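Local coordinates for protein glucoamylase (Thermoanaerobacterium thermosaccharolyticum, PDB 1LF6) that hydrolyses terminal alpha-1,4-linked glucose residues one after another from the non-reducing ends of glucan chains, probably releasing beta-D-glucose, at residues Asp512-Ile517 with Val525-Glu530; Glu438-Tyr443 with Ile503-Leu508; Gly499-Arg504 with Glu530-Ser535. One frame throughout, in Å; residues are numbered along the deposited sequence.

Contact 1: residues Asp512-Ile517 with Val525-Glu530; sequences DADFMI and VYDQKE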
loop_
_atom_site.group_PDB
_atom_site.type_symbol
_atom_site.label_atom_id
_atom_site.label_comp_id
_atom_site.label_asym_id
_atom_site.label_seq_id
_atom_site.Cartn_x
_atom_site.Cartn_y
_atom_site.Cartn_z
ATOM N N ASP A 512 22.666 -30.250 -0.655
ATOM C CA ASP A 512 22.959 -31.141 0.460
ATOM C C ASP A 512 24.210 -30.686 1.200
ATOM O O ASP A 512 24.445 -31.083 2.338
ATOM C CB ASP A 512 23.152 -32.578 -0.028
ATOM C CG ASP A 512 21.902 -33.151 -0.671
ATOM O OD1 ASP A 512 20.818 -33.047 -0.064
ATOM O OD2 ASP A 512 22.010 -33.711 -1.782
ATOM N N ALA A 513 25.006 -29.837 0.560
ATOM C CA ALA A 513 26.233 -29.350 1.181
ATOM C C ALA A 513 25.954 -28.335 2.277
ATOM O O ALA A 513 24.853 -27.790 2.376
ATOM C CB ALA A 513 27.144 -28.730 0.128
ATOM N N ASP A 514 26.964 -28.104 3.108
ATOM C CA ASP A 514 26.870 -27.141 4.183
ATOM C C ASP A 514 27.229 -25.784 3.585
ATOM O O ASP A 514 28.116 -25.687 2.742
ATOM C CB ASP A 514 27.845 -27.510 5.307
ATOM C CG ASP A 514 27.430 -28.773 6.046
ATOM O OD1 ASP A 514 28.262 -29.328 6.790
ATOM O OD2 ASP A 514 26.266 -29.206 5.887
ATOM N N PHE A 515 26.523 -24.743 4.008
ATOM C CA PHE A 515 26.764 -23.397 3.510
ATOM C C PHE A 515 26.000 -22.451 4.425
ATOM O O PHE A 515 24.774 -22.507 4.509
ATOM C CB PHE A 515 26.277 -23.289 2.059
ATOM C CG PHE A 515 26.614 -21.984 1.391
ATOM C CD1 PHE A 515 25.778 -20.881 1.527
ATOM C CD2 PHE A 515 27.761 -21.861 0.612
ATOM C CE1 PHE A 515 26.077 -19.678 0.896
ATOM C CE2 PHE A 515 28.071 -20.658 -0.022
ATOM C CZ PHE A 515 27.225 -19.566 0.122
ATOM N N MET A 516 26.736 -21.598 5.130
ATOM C CA MET A 516 26.140 -20.649 6.063
ATOM C C MET A 516 25.635 -19.389 5.376
ATOM O O MET A 516 26.320 -18.811 4.529
ATOM C CB MET A 516 27.165 -20.255 7.130
ATOM C CG MET A 516 27.658 -21.410 7.980
ATOM S SD MET A 516 26.313 -22.190 8.904
ATOM C CE MET A 516 26.099 -21.032 10.220
ATOM N N ILE A 517 24.431 -18.965 5.742
ATOM C CA ILE A 517 23.866 -17.754 5.166
ATOM C C ILE A 517 23.535 -16.769 6.269
ATOM O O ILE A 517 23.328 -17.158 7.417
ATOM C CB ILE A 517 22.602 -18.052 4.344
ATOM C CG1 ILE A 517 21.492 -18.596 5.243
ATOM C CG2 ILE A 517 22.937 -19.045 3.254
ATOM C CD1 ILE A 517 20.177 -18.844 4.508
ATOM N N VAL A 525 22.771 -16.205 11.787
ATOM C CA VAL A 525 23.511 -16.996 10.812
ATOM C C VAL A 525 23.129 -18.463 10.931
ATOM O O VAL A 525 23.222 -19.046 12.012
ATOM C CB VAL A 525 25.037 -16.854 11.024
ATOM C CG1 VAL A 525 25.794 -17.650 9.967
ATOM C CG2 VAL A 525 25.432 -15.389 10.973
ATOM N N TYR A 526 22.697 -19.062 9.824
ATOM C CA TYR A 526 22.298 -20.471 9.828
ATOM C C TYR A 526 22.762 -21.191 8.565
ATOM O O TYR A 526 23.193 -20.563 7.606
ATOM C CB TYR A 526 20.772 -20.600 9.923
ATOM C CG TYR A 526 20.145 -19.782 11.026
ATOM C CD1 TYR A 526 19.859 -18.428 10.838
ATOM C CD2 TYR A 526 19.895 -20.340 12.277
ATOM C CE1 TYR A 526 19.346 -17.653 11.870
ATOM C CE2 TYR A 526 19.384 -19.573 13.318
ATOM C CZ TYR A 526 19.114 -18.233 13.109
ATOM O OH TYR A 526 18.620 -17.465 14.135
ATOM N N ASP A 527 22.674 -22.516 8.580
ATOM C CA ASP A 527 23.036 -23.317 7.423
ATOM C C ASP A 527 21.831 -23.257 6.484
ATOM O O ASP A 527 20.683 -23.273 6.942
ATOM C CB ASP A 527 23.326 -24.761 7.839
ATOM C CG ASP A 527 23.614 -25.659 6.648
ATOM O OD1 ASP A 527 22.669 -26.306 6.132
ATOM O OD2 ASP A 527 24.787 -25.707 6.211
ATOM N N GLN A 528 22.093 -23.171 5.182
ATOM C CA GLN A 528 21.033 -23.073 4.185
ATOM C C GLN A 528 19.934 -24.122 4.340
ATOM O O GLN A 528 18.767 -23.847 4.071
ATOM C CB GLN A 528 21.626 -23.141 2.761
ATOM C CG GLN A 528 22.452 -24.379 2.474
ATOM C CD GLN A 528 22.932 -24.439 1.031
ATOM O OE1 GLN A 528 23.055 -23.416 0.361
ATOM N NE2 GLN A 528 23.223 -25.642 0.558
ATOM N N LYS A 529 20.308 -25.316 4.782
ATOM C CA LYS A 529 19.352 -26.408 4.957
ATOM C C LYS A 529 18.396 -26.248 6.142
ATOM O O LYS A 529 17.424 -26.993 6.256
ATOM C CB LYS A 529 20.104 -27.738 5.062
ATOM C CG LYS A 529 20.849 -28.111 3.784
ATOM C CD LYS A 529 21.724 -29.331 3.986
ATOM C CE LYS A 529 22.905 -29.008 4.897
ATOM N NZ LYS A 529 23.732 -30.206 5.122
ATOM N N GLU A 530 18.663 -25.278 7.012
ATOM C CA GLU A 530 17.798 -25.031 8.168
ATOM C C GLU A 530 16.659 -24.083 7.804
ATOM O O GLU A 530 15.705 -23.925 8.567
ATOM C CB GLU A 530 18.572 -24.363 9.311
ATOM C CG GLU A 530 19.749 -25.121 9.904
ATOM C CD GLU A 530 20.412 -24.327 11.021
ATOM O OE1 GLU A 530 19.741 -24.063 12.040
ATOM O OE2 GLU A 530 21.600 -23.954 10.884
#
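An antiparallel beta hairpin brings Met516 and Ile517 against Tyr526 and Asp527, and the loop leading into it is held by polar side chains from the end of the second strand and the 3-10 turn after it; the unit belongs to the family 15 catalytic domain. Ile517 and Tyr526 form a hydrogen-bonded pair, with Ile517 N donating to Tyr526 O at 2.7 Å and Tyr526 N returning the bond to Ile517 O. Met516 and Asp527 form the adjoining non-hydrogen-bonded pair. Next to it, Gln528 N reaches Phe515 O at 2.8 Å and prolongs the pairing past the strand end.

Asp527 works on both segments. With CG anti to the backbone N (chi1 176°), its OD2 takes the N-H of Phe515 at 3.0 Å from above the carboxylate plane, while OD1 accepts from Lys529 N. Lys529 then runs along the preceding loop, bent at chi3, and its NZ is gripped twice: by Asp514 OD2 at 2.8 Å, nearly along the C-O axis in a salt bridge, and by Asp512 O at 3.0 Å, with NZ standing above that carbonyl plane. This lysine probably also eases the closeness of the Asp514 and Asp527 carboxylates, whose planes stand 89° apart. Gln528 passes obliquely by Phe515, its amide turned 40° from the ring plane; its OE1 lies 3.6 Å from Phe515 CB and accepts a hydrogen bond from Gly507 N, and its NE2 makes a weak bond to Ala513 O. On the Met516 side of the hairpin, the thioether bends back so that CE presses on Val525 CG1 at 3.4 Å, a tight methyl contact. The arrangement is that of a two-stranded beta hairpin whose second strand ends in an Asx turn, made by Asp527 OD1 and Lys529 N.

Contact 2: residues Glu438-Tyr443 with Ile503-Leu508; sequences EEIGGY and IRIAGL. With SO4 (sulfate ion), chain C.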
loop_
_atom_site.group_PDB
_atom_site.type_symbol
_atom_site.label_atom_id
_atom_site.label_comp_id
_atom_site.label_asym_id
_atom_site.label_seq_id
_atom_site.Cartn_x
_atom_site.Cartn_y
_atom_site.Cartn_z
ATOM N N GLU A 438 13.987 -9.881 -1.348
ATOM C CA GLU A 438 15.059 -8.908 -1.591
ATOM C C GLU A 438 16.198 -8.945 -0.578
ATOM O O GLU A 438 16.773 -7.902 -0.253
ATOM C CB GLU A 438 14.466 -7.502 -1.608
ATOM C CG GLU A 438 13.156 -7.390 -2.372
ATOM C CD GLU A 438 12.706 -5.956 -2.535
ATOM O OE1 GLU A 438 12.156 -5.380 -1.570
ATOM O OE2 GLU A 438 12.923 -5.395 -3.628
ATOM N N GLU A 439 16.553 -10.133 -0.101
ATOM C CA GLU A 439 17.585 -10.232 0.928
ATOM C C GLU A 439 18.811 -11.088 0.653
ATOM O O GLU A 439 19.896 -10.804 1.159
ATOM C CB GLU A 439 16.934 -10.728 2.224
ATOM C CG GLU A 439 15.662 -9.969 2.584
ATOM C CD GLU A 439 14.914 -10.588 3.752
ATOM O OE1 GLU A 439 14.869 -11.834 3.841
ATOM O OE2 GLU A 439 14.350 -9.831 4.568
ATOM N N ILE A 440 18.660 -12.131 -0.146
ATOM C CA ILE A 440 19.785 -13.021 -0.379
ATOM C C ILE A 440 19.785 -13.597 -1.785
ATOM O O ILE A 440 18.729 -13.722 -2.412
ATOM C CB ILE A 440 19.738 -14.169 0.647
ATOM C CG1 ILE A 440 20.984 -15.046 0.537
ATOM C CG2 ILE A 440 18.456 -14.974 0.453
ATOM C CD1 ILE A 440 21.072 -16.075 1.654
ATOM N N GLY A 441 20.976 -13.943 -2.271
ATOM C CA GLY A 441 21.104 -14.508 -3.600
ATOM C C GLY A 441 21.405 -15.995 -3.615
ATOM O O GLY A 441 21.675 -16.602 -2.578
ATOM N N GLY A 442 21.366 -16.575 -4.810
ATOM C CA GLY A 442 21.632 -17.992 -4.962
ATOM C C GLY A 442 20.560 -18.645 -5.808
ATOM O O GLY A 442 19.918 -17.985 -6.627
ATOM N N TYR A 443 20.364 -19.942 -5.607
ATOM C CA TYR A 443 19.357 -20.685 -6.350
ATOM C C TYR A 443 18.106 -20.798 -5.494
ATOM O O TYR A 443 18.111 -21.434 -4.438
ATOM C CB TYR A 443 19.902 -22.065 -6.728
ATOM C CG TYR A 443 21.172 -21.961 -7.535
ATOM C CD1 TYR A 443 22.422 -22.119 -6.937
ATOM C CD2 TYR A 443 21.125 -21.626 -8.890
ATOM C CE1 TYR A 443 23.599 -21.941 -7.671
ATOM C CE2 TYR A 443 22.290 -21.442 -9.628
ATOM C CZ TYR A 443 23.521 -21.598 -9.016
ATOM O OH TYR A 443 24.666 -21.385 -9.745
ATOM N N ILE A 503 14.629 -26.032 -0.050
ATOM C CA ILE A 503 15.050 -25.065 0.947
ATOM C C ILE A 503 14.739 -23.675 0.409
ATOM O O ILE A 503 14.361 -23.531 -0.749
ATOM C CB ILE A 503 16.561 -25.189 1.266
ATOM C CG1 ILE A 503 17.416 -24.882 0.029
ATOM C CG2 ILE A 503 16.846 -26.589 1.784
ATOM C CD1 ILE A 503 18.938 -25.064 0.262
ATOM N N ARG A 504 14.881 -22.653 1.246
ATOM C CA ARG A 504 14.605 -21.294 0.810
ATOM C C ARG A 504 15.518 -20.902 -0.347
ATOM O O ARG A 504 15.061 -20.410 -1.382
ATOM C CB ARG A 504 14.807 -20.301 1.953
ATOM C CG ARG A 504 14.572 -18.861 1.519
ATOM C CD ARG A 504 14.844 -17.857 2.619
ATOM N NE ARG A 504 14.774 -16.484 2.112
ATOM C CZ ARG A 504 15.217 -15.415 2.765
ATOM N NH1 ARG A 504 15.112 -14.210 2.215
ATOM N NH2 ARG A 504 15.774 -15.552 3.963
ATOM N N ILE A 505 16.814 -21.117 -0.167
ATOM C CA ILE A 505 17.761 -20.766 -1.212
ATOM C C ILE A 505 19.113 -21.442 -0.988
ATOM O O ILE A 505 19.601 -21.533 0.138
ATOM C CB ILE A 505 17.895 -19.223 -1.292
ATOM C CG1 ILE A 505 18.639 -18.813 -2.566
ATOM C CG2 ILE A 505 18.576 -18.692 -0.040
ATOM C CD1 ILE A 505 18.409 -17.366 -2.952
ATOM N N ALA A 506 19.686 -21.954 -2.072
ATOM C CA ALA A 506 20.976 -22.636 -2.037
ATOM C C ALA A 506 22.073 -21.677 -2.490
ATOM O O ALA A 506 21.893 -20.936 -3.455
ATOM C CB ALA A 506 20.939 -23.861 -2.951
ATOM N N GLY A 507 23.208 -21.696 -1.799
ATOM C CA GLY A 507 24.309 -20.810 -2.153
ATOM C C GLY A 507 25.270 -21.418 -3.158
ATOM O O GLY A 507 25.929 -20.704 -3.915
ATOM N N LEU A 508 25.345 -22.745 -3.166
ATOM C CA LEU A 508 26.222 -23.475 -4.072
ATOM C C LEU A 508 25.381 -24.276 -5.056
ATOM O O LEU A 508 24.171 -24.082 -5.153
ATOM C CB LEU A 508 27.125 -24.435 -3.288
ATOM C CG LEU A 508 28.113 -23.817 -2.296
ATOM C CD1 LEU A 508 28.882 -24.927 -1.590
ATOM C CD2 LEU A 508 29.068 -22.893 -3.027
HETATM S S SO4 C . 27.787 -21.937 -7.759
HETATM O O1 SO4 C . 26.891 -20.945 -7.132
HETATM O O2 SO4 C . 29.151 -21.367 -7.861
HETATM O O3 SO4 C . 27.832 -23.160 -6.933
HETATM O O4 SO4 C . 27.292 -22.276 -9.107
HETATM O O HOH W 1 17.065 -13.178 4.831
#
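Glu439 OE1 is gripped by an arginine and a water: Arg504 NH1 donates to it at 2.9 Å in a salt bridge, and the water donates at 2.8 Å while accepting from Arg504 NH2, closing a small ring between the two side chains. Toward NH1 the oxygen uses its anti lone pair and sits 24° out of the guanidinium plane; the carboxylate and guanidinium planes are turned 59° apart. Arg504 NH1 also forms a salt bridge with Glu435, the probable proton acceptor. Ile440 CG2 lies over one face of the guanidinium, offset toward its rim, and touches Ile505 CG2 at 3.8 Å as the two isoleucines slide past each other in opposite directions.

Farther along, a single antiparallel bridge ties the loops: Tyr443 N donates to Ala506 O at 2.8 Å, and Ala506 N donates to Tyr443 O at 2.9 Å. Gly442 lies close against this bridge, its CA making a CA-H...O contact of 3.3 Å with Ala506 O. With CG beside the backbone N (chi1 -57°), the Tyr443 ring brings CD1 to 3.2 Å from Leu508 O, and its OH donates to a sulfate oxygen, O4, at 2.8 Å; Ser509 and Lys431 also bind this probable crystallisation ion. Here two loops of the (alpha/alpha) barrel meet beside the family 15 active site, where Glu438 is probably the proton donor.

Contact 3: residues Gly499-Arg504 with Glu530-Ser535; sequences GQYYIR and EIVDPS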
loop_
_atom_site.group_PDB
_atom_site.type_symbol
_atom_site.label_atom_id
_atom_site.label_comp_id
_atom_site.label_asym_id
_atom_site.label_seq_id
_atom_site.Cartn_x
_atom_site.Cartn_y
_atom_site.Cartn_z
ATOM N N GLY A 499 14.146 -34.679 6.567
ATOM C CA GLY A 499 15.331 -34.221 5.851
ATOM C C GLY A 499 15.202 -34.007 4.349
ATOM O O GLY A 499 16.179 -33.672 3.684
ATOM N N GLN A 500 13.997 -34.178 3.817
ATOM C CA GLN A 500 13.748 -34.022 2.390
ATOM C C GLN A 500 12.784 -32.870 2.126
ATOM O O GLN A 500 11.620 -32.927 2.534
ATOM C CB GLN A 500 13.155 -35.312 1.835
ATOM C CG GLN A 500 14.082 -36.515 1.942
ATOM C CD GLN A 500 13.322 -37.824 2.026
ATOM O OE1 GLN A 500 13.022 -38.312 3.118
ATOM N NE2 GLN A 500 12.988 -38.391 0.873
ATOM N N TYR A 501 13.266 -31.835 1.440
ATOM C CA TYR A 501 12.443 -30.660 1.141
ATOM C C TYR A 501 13.189 -29.585 0.359
ATOM O O TYR A 501 14.420 -29.543 0.359
ATOM C CB TYR A 501 11.939 -30.034 2.447
ATOM C CG TYR A 501 13.021 -29.804 3.494
ATOM C CD1 TYR A 501 13.333 -30.788 4.433
ATOM C CD2 TYR A 501 13.724 -28.594 3.553
ATOM C CE1 TYR A 501 14.309 -30.575 5.411
ATOM C CE2 TYR A 501 14.703 -28.372 4.525
ATOM C CZ TYR A 501 14.985 -29.369 5.455
ATOM O OH TYR A 501 15.909 -29.146 6.453
ATOM N N TYR A 502 12.439 -28.720 -0.320
ATOM C CA TYR A 502 13.047 -27.605 -1.033
ATOM C C TYR A 502 13.444 -26.623 0.062
ATOM O O TYR A 502 12.684 -26.412 1.012
ATOM C CB TYR A 502 12.046 -26.900 -1.957
ATOM C CG TYR A 502 11.686 -27.663 -3.216
ATOM C CD1 TYR A 502 10.443 -28.276 -3.354
ATOM C CD2 TYR A 502 12.599 -27.781 -4.264
ATOM C CE1 TYR A 502 10.116 -28.994 -4.507
ATOM C CE2 TYR A 502 12.286 -28.497 -5.418
ATOM C CZ TYR A 502 11.041 -29.105 -5.532
ATOM O OH TYR A 502 10.751 -29.848 -6.657
ATOM N N ILE A 503 14.629 -26.032 -0.050
ATOM C CA ILE A 503 15.050 -25.065 0.947
ATOM C C ILE A 503 14.739 -23.675 0.409
ATOM O O ILE A 503 14.361 -23.531 -0.749
ATOM C CB ILE A 503 16.561 -25.189 1.266
ATOM C CG1 ILE A 503 17.416 -24.882 0.029
ATOM C CG2 ILE A 503 16.846 -26.589 1.784
ATOM C CD1 ILE A 503 18.938 -25.064 0.262
ATOM N N ARG A 504 14.881 -22.653 1.246
ATOM C CA ARG A 504 14.605 -21.294 0.810
ATOM C C ARG A 504 15.518 -20.902 -0.347
ATOM O O ARG A 504 15.061 -20.410 -1.382
ATOM C CB ARG A 504 14.807 -20.301 1.953
ATOM C CG ARG A 504 14.572 -18.861 1.519
ATOM C CD ARG A 504 14.844 -17.857 2.619
ATOM N NE ARG A 504 14.774 -16.484 2.112
ATOM C CZ ARG A 504 15.217 -15.415 2.765
ATOM N NH1 ARG A 504 15.112 -14.210 2.215
ATOM N NH2 ARG A 504 15.774 -15.552 3.963
ATOM N N GLU A 530 18.663 -25.278 7.012
ATOM C CA GLU A 530 17.798 -25.031 8.168
ATOM C C GLU A 530 16.659 -24.083 7.804
ATOM O O GLU A 530 15.705 -23.925 8.567
ATOM C CB GLU A 530 18.572 -24.363 9.311
ATOM C CG GLU A 530 19.749 -25.121 9.904
ATOM C CD GLU A 530 20.412 -24.327 11.021
ATOM O OE1 GLU A 530 19.741 -24.063 12.040
ATOM O OE2 GLU A 530 21.600 -23.954 10.884
ATOM N N ILE A 531 16.762 -23.446 6.644
ATOM C CA ILE A 531 15.765 -22.455 6.245
ATOM C C ILE A 531 14.781 -22.857 5.158
ATOM O O ILE A 531 15.182 -23.160 4.030
ATOM C CB ILE A 531 16.469 -21.163 5.772
ATOM C CG1 ILE A 531 17.607 -20.802 6.743
ATOM C CG2 ILE A 531 15.471 -20.034 5.656
ATOM C CD1 ILE A 531 17.167 -20.518 8.175
ATOM N N VAL A 532 13.494 -22.862 5.498
ATOM C CA VAL A 532 12.449 -23.179 4.526
ATOM C C VAL A 532 11.610 -21.922 4.303
ATOM O O VAL A 532 11.567 -21.035 5.158
ATOM C CB VAL A 532 11.551 -24.369 4.979
ATOM C CG1 VAL A 532 12.381 -25.641 5.003
ATOM C CG2 VAL A 532 10.922 -24.098 6.339
ATOM N N ASP A 533 10.954 -21.850 3.150
ATOM C CA ASP A 533 10.181 -20.673 2.754
ATOM C C ASP A 533 8.969 -21.128 1.927
ATOM O O ASP A 533 9.119 -21.862 0.952
ATOM C CB ASP A 533 11.114 -19.788 1.917
ATOM C CG ASP A 533 10.493 -18.468 1.508
ATOM O OD1 ASP A 533 9.287 -18.437 1.186
ATOM O OD2 ASP A 533 11.234 -17.459 1.484
ATOM N N PRO A 534 7.751 -20.698 2.303
ATOM C CA PRO A 534 6.558 -21.106 1.551
ATOM C C PRO A 534 6.549 -20.661 0.091
ATOM O O PRO A 534 5.712 -21.110 -0.693
ATOM C CB PRO A 534 5.415 -20.496 2.356
ATOM C CG PRO A 534 6.042 -19.331 3.013
ATOM C CD PRO A 534 7.382 -19.844 3.443
ATOM N N SER A 535 7.489 -19.789 -0.269
ATOM C CA SER A 535 7.596 -19.288 -1.634
ATOM C C SER A 535 7.833 -20.407 -2.642
ATOM O O SER A 535 7.639 -20.212 -3.843
ATOM C CB SER A 535 8.740 -18.270 -1.741
ATOM O OG SER A 535 8.496 -17.140 -0.921
HETATM O O HOH W 2 10.977 -24.049 1.368
HETATM O O HOH W 3 11.858 -22.292 -0.852
HETATM O O HOH W 4 13.161 -16.326 -0.266
#
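Arg504 lies extended across Ile531 and Asp533 in a buried loop-to-loop contact of the (alpha/alpha) barrel, just beyond the short strand 501-502. Its CB sits 3.6 Å from Ile531 O, the same oxygen that receives the backbone N-H of Arg504 at 2.8 Å. CG comes next, against Asp533 CB at 3.6 Å. CD passes Ile531 CG2 at 3.8 Å; the arginine and this isoleucine run side by side and point the same way. At NE the chain meets charge: Asp533 OD2 is 3.7 Å away, well out of the guanidinium plane, so the pair is a long salt bridge in which no N-H points at the oxygen. A water placed in the plane, at the guanidinium edge, fills the directional role instead, accepting from NE and donating to OD2. Beyond NE, NH1 turns to the two glutamates, Glu439 and Glu435.

Earlier in the segment, strand residue Tyr501 packs on Val532. Val532 CG1 meets the Tyr501 ring at CD2, 3.6 Å off, the two side chains crossing at about a right angle, and helix 550-562 packs against both through Val558. The Tyr501 hydroxyl goes elsewhere, to Lys529 O. A second water bridges the backbones, accepting from Asp533 N and probably donating to Tyr502 O. Asp533 itself is fixed by an Asx turn, and its OD2 also accepts from Trp437. At its other oxygen, Ser535 N and Ser535 OG both donate to Asp533 OD1, arriving from the same face of the carboxylate, with OG at 2.6 Å.

Overall arrangement
The three contacts form one cluster, their centres about 10 to 11 Å apart, on the same side of the chain's centre. Contacts 2 and 3 share Ile503 and Arg504, so the arginine belongs to both; its side chain comes within about 3 Å of that of Glu435, the probable proton acceptor, and about 8 Å of that of Glu438, the probable proton donor. Contact 1 falls in sequence between the segments of contact 3, overlapping the second at Glu530, and is joined to it by Lys529 O and Tyr501 OH, 2.6 Å apart. Toward contact 2, Gln528 OE1 lies 2.8 Å from Gly507 N, and Ile517 CB packs on Ile440 CD1 at 3.7 Å.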